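Erythrocyte binding antigen 140 (Plasmodium falciparum, PDB 4GF2) probably binds host red-cell receptors, apparently sialylated glycophorin C, during invasion, this chain being a receptor-binding region with two Duffy binding domains. Local coordinates at residues A[45-50]-A[63-68]; A[89-94]-A[149-154]; A[290-295]-A[454-459]; A[304-309]-A[375-380]. The protein carries 3 engineered substitutions. All coordinates share one frame; numbering follows the deposited sequence.

Contact 1 (A[45-50]-A[63-68])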
loop_
_atom_site.group_PDB
_atom_site.type_symbol
_atom_site.label_atom_id
_atom_site.label_comp_id
_atom_site.label_asym_id
_atom_site.label_seq_id
_atom_site.Cartn_x
_atom_site.Cartn_y
_atom_site.Cartn_z
ATOM N N ILE A 45 -25.376 22.060 -27.015
ATOM C CA ILE A 45 -26.533 21.603 -27.777
ATOM C C ILE A 45 -27.869 22.117 -27.234
ATOM O O ILE A 45 -28.905 21.952 -27.872
ATOM C CB ILE A 45 -26.577 20.067 -27.804
ATOM C CG1 ILE A 45 -26.761 19.523 -26.386
ATOM C CG2 ILE A 45 -25.303 19.526 -28.423
ATOM C CD1 ILE A 45 -26.806 18.017 -26.311
ATOM N N ALA A 46 -27.839 22.742 -26.061
ATOM C CA ALA A 46 -29.055 23.215 -25.409
ATOM C C ALA A 46 -29.924 24.049 -26.344
ATOM O O ALA A 46 -31.150 23.965 -26.302
ATOM C CB ALA A 46 -28.702 24.025 -24.171
ATOM N N ASN A 47 -29.290 24.855 -27.189
ATOM C CA ASN A 47 -30.032 25.776 -28.045
ATOM C C ASN A 47 -31.034 25.073 -28.949
ATOM O O ASN A 47 -32.074 25.637 -29.282
ATOM C CB ASN A 47 -29.076 26.633 -28.871
ATOM C CG ASN A 47 -28.252 27.561 -28.008
ATOM O OD1 ASN A 47 -28.769 28.541 -27.467
ATOM N ND2 ASN A 47 -26.966 27.258 -27.865
ATOM N N PHE A 48 -30.725 23.840 -29.335
ATOM C CA PHE A 48 -31.653 23.042 -30.129
ATOM C C PHE A 48 -32.995 22.879 -29.410
ATOM O O PHE A 48 -34.046 22.833 -30.047
ATOM C CB PHE A 48 -31.062 21.664 -30.424
ATOM C CG PHE A 48 -29.999 21.673 -31.480
ATOM C CD1 PHE A 48 -30.313 21.992 -32.793
ATOM C CD2 PHE A 48 -28.689 21.349 -31.169
ATOM C CE1 PHE A 48 -29.340 21.998 -33.773
ATOM C CE2 PHE A 48 -27.711 21.353 -32.145
ATOM C CZ PHE A 48 -28.037 21.676 -33.451
ATOM N N LEU A 49 -32.952 22.796 -28.085
ATOM C CA LEU A 49 -34.157 22.569 -27.290
ATOM C C LEU A 49 -34.951 23.847 -27.044
ATOM O O LEU A 49 -36.101 23.792 -26.616
ATOM C CB LEU A 49 -33.791 21.931 -25.951
ATOM C CG LEU A 49 -33.183 20.533 -26.047
ATOM C CD1 LEU A 49 -32.549 20.132 -24.724
ATOM C CD2 LEU A 49 -34.241 19.522 -26.462
ATOM N N ASN A 50 -34.340 24.997 -27.309
ATOM C CA ASN A 50 -35.016 26.272 -27.107
ATOM C C ASN A 50 -35.687 26.785 -28.375
ATOM O O ASN A 50 -36.225 27.891 -28.395
ATOM C CB ASN A 50 -34.027 27.316 -26.593
ATOM C CG ASN A 50 -33.436 26.943 -25.251
ATOM O OD1 ASN A 50 -34.096 26.321 -24.419
ATOM N ND2 ASN A 50 -32.182 27.317 -25.035
ATOM N N PHE A 63 -27.979 25.327 -35.665
ATOM C CA PHE A 63 -26.768 24.525 -35.719
ATOM C C PHE A 63 -25.570 25.462 -35.775
ATOM O O PHE A 63 -24.553 25.231 -35.117
ATOM C CB PHE A 63 -26.788 23.613 -36.942
ATOM C CG PHE A 63 -26.214 22.248 -36.695
ATOM C CD1 PHE A 63 -25.097 22.079 -35.896
ATOM C CD2 PHE A 63 -26.799 21.131 -37.263
ATOM C CE1 PHE A 63 -24.574 20.819 -35.673
ATOM C CE2 PHE A 63 -26.282 19.873 -37.045
ATOM C CZ PHE A 63 -25.170 19.716 -36.249
ATOM N N LEU A 64 -25.699 26.531 -36.556
ATOM C CA LEU A 64 -24.634 27.517 -36.666
ATOM C C LEU A 64 -24.362 28.149 -35.305
ATOM O O LEU A 64 -23.209 28.384 -34.933
ATOM C CB LEU A 64 -25.000 28.593 -37.687
ATOM C CG LEU A 64 -24.903 28.168 -39.154
ATOM C CD1 LEU A 64 -25.615 29.170 -40.053
ATOM C CD2 LEU A 64 -23.447 28.017 -39.575
ATOM N N ILE A 65 -25.431 28.414 -34.561
ATOM C CA ILE A 65 -25.306 28.994 -33.233
ATOM C C ILE A 65 -24.612 28.029 -32.282
ATOM O O ILE A 65 -23.791 28.432 -31.460
ATOM C CB ILE A 65 -26.679 29.364 -32.657
ATOM C CG1 ILE A 65 -27.260 30.558 -33.419
ATOM C CG2 ILE A 65 -26.563 29.693 -31.171
ATOM C CD1 ILE A 65 -28.703 30.868 -33.079
ATOM N N SER A 66 -24.942 26.751 -32.395
ATOM C CA SER A 66 -24.379 25.745 -31.511
ATOM C C SER A 66 -22.861 25.623 -31.676
ATOM O O SER A 66 -22.128 25.652 -30.692
ATOM C CB SER A 66 -25.050 24.397 -31.755
ATOM O OG SER A 66 -26.426 24.465 -31.431
ATOM N N VAL A 67 -22.387 25.490 -32.911
ATOM C CA VAL A 67 -20.955 25.303 -33.140
ATOM C C VAL A 67 -20.160 26.551 -32.758
ATOM O O VAL A 67 -19.107 26.458 -32.129
ATOM C CB VAL A 67 -20.632 24.904 -34.602
ATOM C CG1 VAL A 67 -21.297 23.588 -34.948
ATOM C CG2 VAL A 67 -21.048 25.999 -35.584
ATOM N N ASN A 68 -20.677 27.715 -33.131
ATOM C CA ASN A 68 -20.021 28.982 -32.826
ATOM C C ASN A 68 -19.959 29.229 -31.320
ATOM O O ASN A 68 -18.976 29.766 -30.809
ATOM C CB ASN A 68 -20.753 30.130 -33.529
ATOM C CG ASN A 68 -20.157 31.484 -33.213
ATOM O OD1 ASN A 68 -20.559 32.140 -32.258
ATOM N ND2 ASN A 68 -19.193 31.909 -34.020
HETATM O O HOH W 1 -26.793 24.587 -28.801
#

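Contact 2 (A[89-94]-A[149-154])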
loop_
_atom_site.group_PDB
_atom_site.type_symbol
_atom_site.label_atom_id
_atom_site.label_comp_id
_atom_site.label_asym_id
_atom_site.label_seq_id
_atom_site.Cartn_x
_atom_site.Cartn_y
_atom_site.Cartn_z
ATOM N N GLU A 89 -9.468 20.640 -29.308
ATOM C CA GLU A 89 -10.816 20.534 -28.768
ATOM C C GLU A 89 -11.839 21.149 -29.728
ATOM O O GLU A 89 -12.966 20.662 -29.833
ATOM C CB GLU A 89 -10.890 21.150 -27.369
ATOM C CG GLU A 89 -10.028 20.396 -26.352
ATOM C CD GLU A 89 -10.241 20.832 -24.911
ATOM O OE1 GLU A 89 -11.168 21.616 -24.642
ATOM O OE2 GLU A 89 -9.479 20.373 -24.036
ATOM N N LEU A 90 -11.444 22.201 -30.442
ATOM C CA LEU A 90 -12.285 22.746 -31.502
ATOM C C LEU A 90 -12.598 21.647 -32.502
ATOM O O LEU A 90 -13.753 21.408 -32.850
ATOM C CB LEU A 90 -11.583 23.891 -32.237
ATOM C CG LEU A 90 -11.705 25.303 -31.667
ATOM C CD1 LEU A 90 -10.817 26.232 -32.459
ATOM C CD2 LEU A 90 -13.148 25.800 -31.690
ATOM N N ARG A 91 -11.544 20.981 -32.958
ATOM C CA ARG A 91 -11.659 19.973 -33.995
ATOM C C ARG A 91 -12.463 18.781 -33.496
ATOM O O ARG A 91 -13.356 18.287 -34.189
ATOM C CB ARG A 91 -10.264 19.526 -34.448
ATOM C CG ARG A 91 -9.387 20.673 -34.951
ATOM C CD ARG A 91 -7.950 20.235 -35.202
ATOM N NE ARG A 91 -7.857 19.318 -36.334
ATOM C CZ ARG A 91 -7.877 19.697 -37.608
ATOM N NH1 ARG A 91 -7.990 20.983 -37.931
ATOM N NH2 ARG A 91 -7.793 18.787 -38.565
ATOM N N ASN A 92 -12.157 18.326 -32.288
ATOM C CA ASN A 92 -12.804 17.136 -31.753
ATOM C C ASN A 92 -14.271 17.370 -31.442
ATOM O O ASN A 92 -15.082 16.453 -31.533
ATOM C CB ASN A 92 -12.065 16.634 -30.518
ATOM C CG ASN A 92 -10.729 16.031 -30.863
ATOM O OD1 ASN A 92 -10.473 15.700 -32.020
ATOM N ND2 ASN A 92 -9.870 15.877 -29.867
ATOM N N SER A 93 -14.618 18.599 -31.086
ATOM C CA SER A 93 -16.018 18.915 -30.849
ATOM C C SER A 93 -16.772 19.005 -32.165
ATOM O O SER A 93 -17.929 18.593 -32.243
ATOM C CB SER A 93 -16.172 20.202 -30.046
ATOM O OG SER A 93 -16.114 19.918 -28.660
ATOM N N PHE A 94 -16.125 19.536 -33.199
ATOM C CA PHE A 94 -16.756 19.596 -34.513
ATOM C C PHE A 94 -17.087 18.185 -34.983
ATOM O O PHE A 94 -18.148 17.935 -35.555
ATOM C CB PHE A 94 -15.852 20.280 -35.535
ATOM C CG PHE A 94 -16.439 20.330 -36.921
ATOM C CD1 PHE A 94 -17.439 21.233 -37.233
ATOM C CD2 PHE A 94 -15.989 19.472 -37.909
ATOM C CE1 PHE A 94 -17.979 21.282 -38.499
ATOM C CE2 PHE A 94 -16.528 19.517 -39.180
ATOM C CZ PHE A 94 -17.520 20.427 -39.475
ATOM N N ASN A 149 -19.652 25.116 -44.267
ATOM C CA ASN A 149 -20.164 26.347 -43.682
ATOM C C ASN A 149 -20.217 26.280 -42.156
ATOM O O ASN A 149 -19.936 27.267 -41.475
ATOM C CB ASN A 149 -21.545 26.670 -44.255
ATOM C CG ASN A 149 -22.186 27.869 -43.590
ATOM O OD1 ASN A 149 -23.343 27.819 -43.174
ATOM N ND2 ASN A 149 -21.430 28.956 -43.474
ATOM N N LEU A 150 -20.569 25.117 -41.621
ATOM C CA LEU A 150 -20.624 24.932 -40.175
ATOM C C LEU A 150 -19.236 25.073 -39.544
ATOM O O LEU A 150 -19.074 25.725 -38.511
ATOM C CB LEU A 150 -21.220 23.564 -39.834
ATOM C CG LEU A 150 -22.731 23.411 -40.026
ATOM C CD1 LEU A 150 -23.145 21.957 -39.888
ATOM C CD2 LEU A 150 -23.484 24.264 -39.022
ATOM N N TRP A 151 -18.236 24.459 -40.164
ATOM C CA TRP A 151 -16.872 24.542 -39.660
ATOM C C TRP A 151 -16.386 25.984 -39.709
ATOM O O TRP A 151 -15.935 26.534 -38.704
ATOM C CB TRP A 151 -15.944 23.652 -40.481
ATOM C CG TRP A 151 -14.490 23.881 -40.206
ATOM C CD1 TRP A 151 -13.571 24.418 -41.059
ATOM C CD2 TRP A 151 -13.787 23.578 -38.997
ATOM N NE1 TRP A 151 -12.339 24.465 -40.456
ATOM C CE2 TRP A 151 -12.443 23.957 -39.189
ATOM C CE3 TRP A 151 -14.162 23.026 -37.767
ATOM C CZ2 TRP A 151 -11.473 23.801 -38.203
ATOM C CZ3 TRP A 151 -13.197 22.874 -36.785
ATOM C CH2 TRP A 151 -11.870 23.259 -37.008
ATOM N N ASN A 152 -16.489 26.594 -40.884
ATOM C CA ASN A 152 -16.049 27.968 -41.065
ATOM C C ASN A 152 -16.642 28.912 -40.028
ATOM O O ASN A 152 -15.940 29.767 -39.491
ATOM C CB ASN A 152 -16.392 28.453 -42.471
ATOM C CG ASN A 152 -15.460 27.888 -43.519
ATOM O OD1 ASN A 152 -14.335 27.495 -43.212
ATOM N ND2 ASN A 152 -15.918 27.849 -44.764
ATOM N N HIS A 153 -17.929 28.750 -39.742
ATOM C CA HIS A 153 -18.607 29.639 -38.809
ATOM C C HIS A 153 -18.228 29.301 -37.374
ATOM O O HIS A 153 -18.206 30.173 -36.497
ATOM C CB HIS A 153 -20.120 29.553 -38.988
ATOM C CG HIS A 153 -20.883 30.445 -38.062
ATOM N ND1 HIS A 153 -20.885 31.817 -38.184
ATOM C CD2 HIS A 153 -21.664 30.161 -36.992
ATOM C CE1 HIS A 153 -21.637 32.341 -37.231
ATOM N NE2 HIS A 153 -22.122 31.358 -36.496
ATOM N N MET A 154 -17.920 28.032 -37.137
ATOM C CA MET A 154 -17.508 27.590 -35.808
ATOM C C MET A 154 -16.218 28.278 -35.375
ATOM O O MET A 154 -16.053 28.624 -34.208
ATOM C CB MET A 154 -17.309 26.070 -35.778
ATOM C CG MET A 154 -16.825 25.560 -34.433
ATOM S SD MET A 154 -16.725 23.765 -34.316
ATOM C CE MET A 154 -16.418 23.594 -32.563
#

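Contact 3 (A[290-295]-A[454-459])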
loop_
_atom_site.group_PDB
_atom_site.type_symbol
_atom_site.label_atom_id
_atom_site.label_comp_id
_atom_site.label_asym_id
_atom_site.label_seq_id
_atom_site.Cartn_x
_atom_site.Cartn_y
_atom_site.Cartn_z
ATOM N N SER A 290 12.894 -7.481 -1.976
ATOM C CA SER A 290 13.993 -8.437 -2.025
ATOM C C SER A 290 13.638 -9.697 -1.241
ATOM O O SER A 290 13.820 -10.814 -1.729
ATOM C CB SER A 290 15.268 -7.812 -1.461
ATOM O OG SER A 290 16.348 -8.727 -1.516
ATOM N N PHE A 291 13.121 -9.505 -0.029
ATOM C CA PHE A 291 12.777 -10.611 0.861
ATOM C C PHE A 291 11.600 -11.446 0.363
ATOM O O PHE A 291 11.504 -12.633 0.674
ATOM C CB PHE A 291 12.454 -10.080 2.260
ATOM C CG PHE A 291 13.657 -9.916 3.143
ATOM C CD1 PHE A 291 14.636 -8.984 2.844
ATOM C CD2 PHE A 291 13.800 -10.686 4.283
ATOM C CE1 PHE A 291 15.741 -8.832 3.662
ATOM C CE2 PHE A 291 14.904 -10.539 5.105
ATOM C CZ PHE A 291 15.872 -9.610 4.795
ATOM N N LEU A 292 10.701 -10.830 -0.399
ATOM C CA LEU A 292 9.503 -11.525 -0.868
ATOM C C LEU A 292 9.597 -11.985 -2.317
ATOM O O LEU A 292 8.972 -12.974 -2.696
ATOM C CB LEU A 292 8.271 -10.635 -0.708
ATOM C CG LEU A 292 7.771 -10.417 0.719
ATOM C CD1 LEU A 292 6.552 -9.515 0.700
ATOM C CD2 LEU A 292 7.444 -11.738 1.405
ATOM N N ASN A 293 10.364 -11.263 -3.126
ATOM C CA ASN A 293 10.428 -11.540 -4.555
ATOM C C ASN A 293 11.841 -11.554 -5.139
ATOM O O ASN A 293 12.042 -12.019 -6.259
ATOM C CB ASN A 293 9.585 -10.511 -5.317
ATOM C CG ASN A 293 8.127 -10.520 -4.894
ATOM O OD1 ASN A 293 7.335 -11.327 -5.378
ATOM N ND2 ASN A 293 7.768 -9.616 -3.989
ATOM N N GLY A 294 12.815 -11.054 -4.386
ATOM C CA GLY A 294 14.150 -10.847 -4.918
ATOM C C GLY A 294 15.198 -11.763 -4.317
ATOM O O GLY A 294 14.876 -12.849 -3.834
ATOM N N PRO A 295 16.466 -11.324 -4.344
ATOM C CA PRO A 295 17.622 -12.092 -3.865
ATOM C C PRO A 295 17.447 -12.661 -2.457
ATOM O O PRO A 295 17.626 -13.862 -2.255
ATOM C CB PRO A 295 18.754 -11.061 -3.880
ATOM C CG PRO A 295 18.360 -10.091 -4.932
ATOM C CD PRO A 295 16.864 -10.004 -4.866
ATOM N N TRP A 454 5.866 -13.705 8.574
ATOM C CA TRP A 454 6.738 -14.836 8.846
ATOM C C TRP A 454 7.674 -15.109 7.673
ATOM O O TRP A 454 8.822 -15.506 7.867
ATOM C CB TRP A 454 5.939 -16.098 9.160
ATOM C CG TRP A 454 6.843 -17.264 9.350
ATOM C CD1 TRP A 454 6.984 -18.337 8.524
ATOM C CD2 TRP A 454 7.771 -17.455 10.422
ATOM N NE1 TRP A 454 7.933 -19.194 9.025
ATOM C CE2 TRP A 454 8.430 -18.676 10.190
ATOM C CE3 TRP A 454 8.103 -16.716 11.560
ATOM C CZ2 TRP A 454 9.399 -19.173 11.053
ATOM C CZ3 TRP A 454 9.064 -17.211 12.414
ATOM C CH2 TRP A 454 9.702 -18.428 12.157
ATOM N N LYS A 455 7.175 -14.907 6.456
ATOM C CA LYS A 455 7.982 -15.122 5.260
ATOM C C LYS A 455 9.253 -14.282 5.289
ATOM O O LYS A 455 10.343 -14.792 5.028
ATOM C CB LYS A 455 7.180 -14.798 3.997
ATOM C CG LYS A 455 6.336 -15.953 3.483
ATOM C CD LYS A 455 5.564 -15.572 2.228
ATOM C CE LYS A 455 4.805 -16.765 1.671
ATOM N NZ LYS A 455 4.007 -16.412 0.466
ATOM N N VAL A 456 9.117 -12.996 5.605
ATOM C CA VAL A 456 10.267 -12.098 5.573
ATOM C C VAL A 456 11.206 -12.344 6.750
ATOM O O VAL A 456 12.420 -12.199 6.616
ATOM C CB VAL A 456 9.853 -10.600 5.529
ATOM C CG1 VAL A 456 8.993 -10.319 4.307
ATOM C CG2 VAL A 456 9.130 -10.191 6.797
ATOM N N MET A 457 10.654 -12.725 7.898
ATOM C CA MET A 457 11.476 -12.976 9.077
ATOM C C MET A 457 12.220 -14.296 8.952
ATOM O O MET A 457 13.336 -14.434 9.445
ATOM C CB MET A 457 10.621 -12.988 10.346
ATOM C CG MET A 457 10.025 -11.637 10.711
ATOM S SD MET A 457 9.227 -11.670 12.329
ATOM C CE MET A 457 10.644 -11.654 13.419
ATOM N N SER A 458 11.598 -15.264 8.287
ATOM C CA SER A 458 12.177 -16.591 8.149
ATOM C C SER A 458 13.283 -16.614 7.102
ATOM O O SER A 458 13.984 -17.619 6.949
ATOM C CB SER A 458 11.093 -17.604 7.775
ATOM O OG SER A 458 10.497 -17.288 6.528
ATOM N N ALA A 459 13.438 -15.506 6.386
ATOM C CA ALA A 459 14.415 -15.421 5.306
ATOM C C ALA A 459 15.851 -15.436 5.817
ATOM O O ALA A 459 16.779 -15.721 5.061
ATOM C CB ALA A 459 14.171 -14.173 4.484
#

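Contact 4 (A[304-309]-A[375-380])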
loop_
_atom_site.group_PDB
_atom_site.type_symbol
_atom_site.label_atom_id
_atom_site.label_comp_id
_atom_site.label_asym_id
_atom_site.label_seq_id
_atom_site.Cartn_x
_atom_site.Cartn_y
_atom_site.Cartn_z
ATOM N N SER A 304 20.626 -11.906 5.217
ATOM C CA SER A 304 21.272 -11.650 6.503
ATOM C C SER A 304 22.121 -10.379 6.497
ATOM O O SER A 304 22.345 -9.774 7.545
ATOM C CB SER A 304 22.146 -12.840 6.910
ATOM O OG SER A 304 21.364 -13.999 7.140
ATOM N N GLN A 305 22.602 -9.980 5.324
ATOM C CA GLN A 305 23.467 -8.809 5.224
ATOM C C GLN A 305 22.682 -7.535 5.525
ATOM O O GLN A 305 21.643 -7.279 4.924
ATOM C CB GLN A 305 24.116 -8.731 3.839
ATOM C CG GLN A 305 25.161 -7.628 3.715
ATOM C CD GLN A 305 26.010 -7.755 2.463
ATOM O OE1 GLN A 305 26.235 -8.855 1.959
ATOM N NE2 GLN A 305 26.485 -6.624 1.953
ATOM N N ILE A 306 23.188 -6.742 6.465
ATOM C CA ILE A 306 22.480 -5.561 6.942
ATOM C C ILE A 306 22.992 -4.278 6.298
ATOM O O ILE A 306 24.195 -4.079 6.153
ATOM C CB ILE A 306 22.608 -5.426 8.472
ATOM C CG1 ILE A 306 21.971 -6.636 9.158
ATOM C CG2 ILE A 306 21.945 -4.142 8.952
ATOM C CD1 ILE A 306 22.017 -6.580 10.667
ATOM N N ASN A 307 22.064 -3.407 5.917
ATOM C CA ASN A 307 22.407 -2.091 5.396
ATOM C C ASN A 307 22.247 -1.049 6.502
ATOM O O ASN A 307 21.130 -0.683 6.863
ATOM C CB ASN A 307 21.517 -1.756 4.197
ATOM C CG ASN A 307 21.835 -0.404 3.592
ATOM O OD1 ASN A 307 21.958 0.594 4.301
ATOM N ND2 ASN A 307 21.971 -0.363 2.271
ATOM N N VAL A 308 23.372 -0.581 7.035
ATOM C CA VAL A 308 23.376 0.258 8.231
ATOM C C VAL A 308 22.564 1.536 8.055
ATOM O O VAL A 308 21.798 1.917 8.938
ATOM C CB VAL A 308 24.816 0.630 8.648
ATOM C CG1 VAL A 308 24.810 1.616 9.813
ATOM C CG2 VAL A 308 25.592 -0.620 9.020
ATOM N N ASN A 309 22.743 2.198 6.918
ATOM C CA ASN A 309 22.024 3.435 6.633
ATOM C C ASN A 309 20.513 3.249 6.670
ATOM O O ASN A 309 19.799 4.030 7.294
ATOM C CB ASN A 309 22.439 3.983 5.269
ATOM C CG ASN A 309 23.886 4.414 5.238
ATOM O OD1 ASN A 309 24.466 4.736 6.272
ATOM N ND2 ASN A 309 24.477 4.426 4.050
ATOM N N GLU A 375 14.180 -6.619 12.604
ATOM C CA GLU A 375 14.211 -7.418 13.820
ATOM C C GLU A 375 14.889 -8.753 13.528
ATOM O O GLU A 375 15.753 -9.197 14.281
ATOM C CB GLU A 375 12.801 -7.647 14.362
ATOM C CG GLU A 375 12.744 -8.545 15.592
ATOM C CD GLU A 375 13.449 -7.949 16.796
ATOM O OE1 GLU A 375 13.862 -6.771 16.730
ATOM O OE2 GLU A 375 13.584 -8.656 17.819
ATOM N N ALA A 376 14.509 -9.380 12.419
ATOM C CA ALA A 376 15.075 -10.674 12.054
ATOM C C ALA A 376 16.569 -10.550 11.799
ATOM O O ALA A 376 17.363 -11.328 12.326
ATOM C CB ALA A 376 14.375 -11.240 10.832
ATOM N N GLN A 377 16.951 -9.568 10.992
ATOM C CA GLN A 377 18.356 -9.365 10.667
ATOM C C GLN A 377 19.168 -9.085 11.927
ATOM O O GLN A 377 20.222 -9.680 12.137
ATOM C CB GLN A 377 18.522 -8.208 9.685
ATOM C CG GLN A 377 18.133 -8.527 8.255
ATOM C CD GLN A 377 18.301 -7.326 7.345
ATOM O OE1 GLN A 377 18.026 -6.195 7.744
ATOM N NE2 GLN A 377 18.769 -7.562 6.123
ATOM N N LEU A 378 18.674 -8.173 12.758
ATOM C CA LEU A 378 19.368 -7.803 13.986
ATOM C C LEU A 378 19.541 -8.996 14.910
ATOM O O LEU A 378 20.605 -9.181 15.503
ATOM C CB LEU A 378 18.610 -6.703 14.713
ATOM C CG LEU A 378 18.595 -5.372 13.979
ATOM C CD1 LEU A 378 17.685 -4.397 14.689
ATOM C CD2 LEU A 378 19.998 -4.826 13.883
ATOM N N LEU A 379 18.489 -9.798 15.034
ATOM C CA LEU A 379 18.554 -11.018 15.825
ATOM C C LEU A 379 19.569 -11.977 15.223
ATOM O O LEU A 379 20.421 -12.515 15.928
ATOM C CB LEU A 379 17.181 -11.687 15.897
ATOM C CG LEU A 379 16.145 -10.992 16.785
ATOM C CD1 LEU A 379 14.794 -11.663 16.631
ATOM C CD2 LEU A 379 16.581 -10.999 18.243
ATOM N N LYS A 380 19.478 -12.185 13.915
ATOM C CA LYS A 380 20.404 -13.072 13.224
ATOM C C LYS A 380 21.839 -12.626 13.463
ATOM O O LYS A 380 22.728 -13.452 13.662
ATOM C CB LYS A 380 20.110 -13.097 11.725
ATOM C CG LYS A 380 21.103 -13.913 10.907
ATOM C CD LYS A 380 21.191 -15.350 11.395
ATOM C CE LYS A 380 22.131 -16.182 10.532
ATOM N NZ LYS A 380 21.610 -16.370 9.150
HETATM O O HOH W 2 19.066 -4.190 5.753
#

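Contact 1 (A[45-50]-A[63-68])
Phe48 reaches across to Phe63 with its edge leading. CB leaves the backbone at an angle to helix 56-78 rather than straight at it, but CG lies anti to the carbonyl carbon (chi1 -76°), which swings the ring toward the other segment. On one rim, Phe48 CD2 passes Ser66 OG and Phe48 CE2 comes nearer still, 3.4 Å from that oxygen. On the other rim, Phe48 CE1 sits 4.1 Å from both Phe63 N and Phe63 CA. At the tip, Phe48 CZ stands above one face of the Phe63 ring, displaced toward its rim and 3.8 Å from Phe63 CG. Phe48 and Phe63 thus form a T-shaped stack, with 87° between their ring planes. Such packing joins the short, weakly bonded helix around 46-49 to the long helix 56-78 within the first Duffy binding domain of this largely helical protein, and Val115 of helix 110-127 also touches Phe48. Beside the rings the contact turns polar. No direct hydrogen bond crosses; instead a water accepts from Asn47 N at 3.0 Å and from Asn47 ND2 at 2.8 Å, and donates to Ser66 OG at 2.7 Å. That hydroxyl is also hydrogen-bonded to Ile62 O one turn earlier in its helix, which leaves its oxygen to receive the water. Ile65 CG2 lies against the Asn47 amide, 4.1 Å from Asn47 ND2.

Contact 2 (A[89-94]-A[149-154])
The Phe94 ring receives the edge of Trp151 on one face: Trp151 CE3 stands over it, offset toward the rim and 3.6 Å from Phe94 CG. The planes meet at 68°, an edge-to-face pair well short of perpendicular. Trp151 CB adds to the contact against Phe94 CZ at 3.7 Å. The indole has its own edge partner, the carbonyl oxygen Leu90 O, near the ring plane and 4.2 Å from Trp151 CZ3, while Trp151 CH2 meets Arg91 CG obliquely. Trp151 NE1 bonds to Ala167 O and Arg91 NH1 to Ile168 O, so one loop holds the polar ends of both side chains. Met154 runs extended from its CB, with chi1 178° carrying CG anti to the backbone N, and lays Met154 SD 3.8 Å from Phe94 CB. The sulfur approaches the ring obliquely in a Met-aromatic contact, and Met154 CE ends 3.5 Å from Leu90 O and 4.0 Å from Leu90 CD2. The axes of the short segments approach to 11.3 Å, with 147° between their N-to-C directions, and large side chains fill the space between two roughly antiparallel helices, 83-101 and 132-155, in the helical core of the first Duffy binding domain.

Contact 3 (A[290-295]-A[454-459])
Phe291 and Val456 bring these two segments together, and the conformation of each decides what touches. With CG anti to the carbonyl carbon (chi1 -86°), the Phe291 ring turns one edge toward the end of helix 435-457. There Phe291 CD2 comes within 3.1 Å of Val456 O, which lies near the ring plane, and Phe291 CE2 is 3.3 Å from the same oxygen. The backbone carbonyl thus probably meets the slightly positive hydrogens of the aromatic rim; its backbone bond from Ala459 N is weak. Obliquely to the ring, the methyl of Ala459 packs with CB 3.5 Å from Phe291 CD2. Val456 divides its branches: CG1 stands anti to the carbonyl carbon (chi1 -59°) and projects toward Leu292, while CG2 occupies the position between backbone N and carbonyl carbon. Leu292 leaves its own backbone at an angle to the other segment; chi2 180° sends CD1 on along the chain and leaves CD2 as the branch turned to Val456, with Leu292 CD2 3.6 Å from Val456 CG1. Leu292 CD2 also rests 4.0 Å from Lys455 CB, where the two side chains lie roughly perpendicular at the more exposed margin. Ile373 of helix 361-382 touches both Phe291 and Val456, and Ala303 touches both Phe291 and Ala459. This is largely apolar packing near a helix end, in which helix 285-293 is set against the C-terminal turn of a long helix of the second Duffy binding domain.

Contact 4 (A[304-309]-A[375-380])
Ser304 and Lys380 make the one direct hydrogen bond across this contact, from Lys380 NZ to Ser304 OG at 3.1 Å, where the turn between helices 300-304 and 308-314 lies along helix 361-382 of the second Duffy binding domain. Chi1 of Lys380 (175°) sets CG anti to the backbone N, with Lys380 CG 3.8 Å from Ser304 OG, and bends at chi2 (57°) and chi4 (-67°) bring NZ back to the hydroxyl. Next to this polar pair, Ile306 CG1 lies 3.8 Å from Gln377 CB, the two side chains running antiparallel alongside one another. The tip of Ile306 continues to Leu378, Ile306 CD1 to Leu378 CD2 at 4.2 Å, and Leu311 touches both of these side chains. The Gln377 amide comes close to the backbone of the turn: Gln377 NE2 is 3.1 Å from Gln305 O, but at an angle too poor for a hydrogen bond, and its bonded partner is Ala303 O. Its other end works through a water, which donates to Gln377 OE1 at 3.0 Å and accepts from Asn307 N at 3.1 Å. Farther out, second partners hold the polar groups in place. Ser304 OG is bonded to Val300 O within its own helix, and Lys380 NZ donates also to Val460 O, so the ammonium spans two parts of the chain. Asn307 is the N-cap of helix 308-314, its OD1 accepting a hydrogen bond from Asp310 N.

How the contacts relate
The four contacts form two neighbouring pairs far apart in an elongated chain. Contacts 1 and 2 have centres about 13 Å apart and meet where helix 56-78 of contact 1 touches helix 132-155 of contact 2: Asn68 ND2 probably bonds to His153 O, and Val67 packs on Met154. Contacts 3 and 4 are equally close, with Phe291 CZ beside Gln377 NE2, whereas contacts 1 and 4 lie about 70 Å apart between centres. Contacts 1 to 3 are mainly buried, contact 4 only partly. Their chemistry follows: aromatic edges on faces in contacts 1 and 2, aliphatic groups and a ring rim in contact 3, and a lysine-serine bond in contact 4. Water bridges occur in contacts 1 and 4.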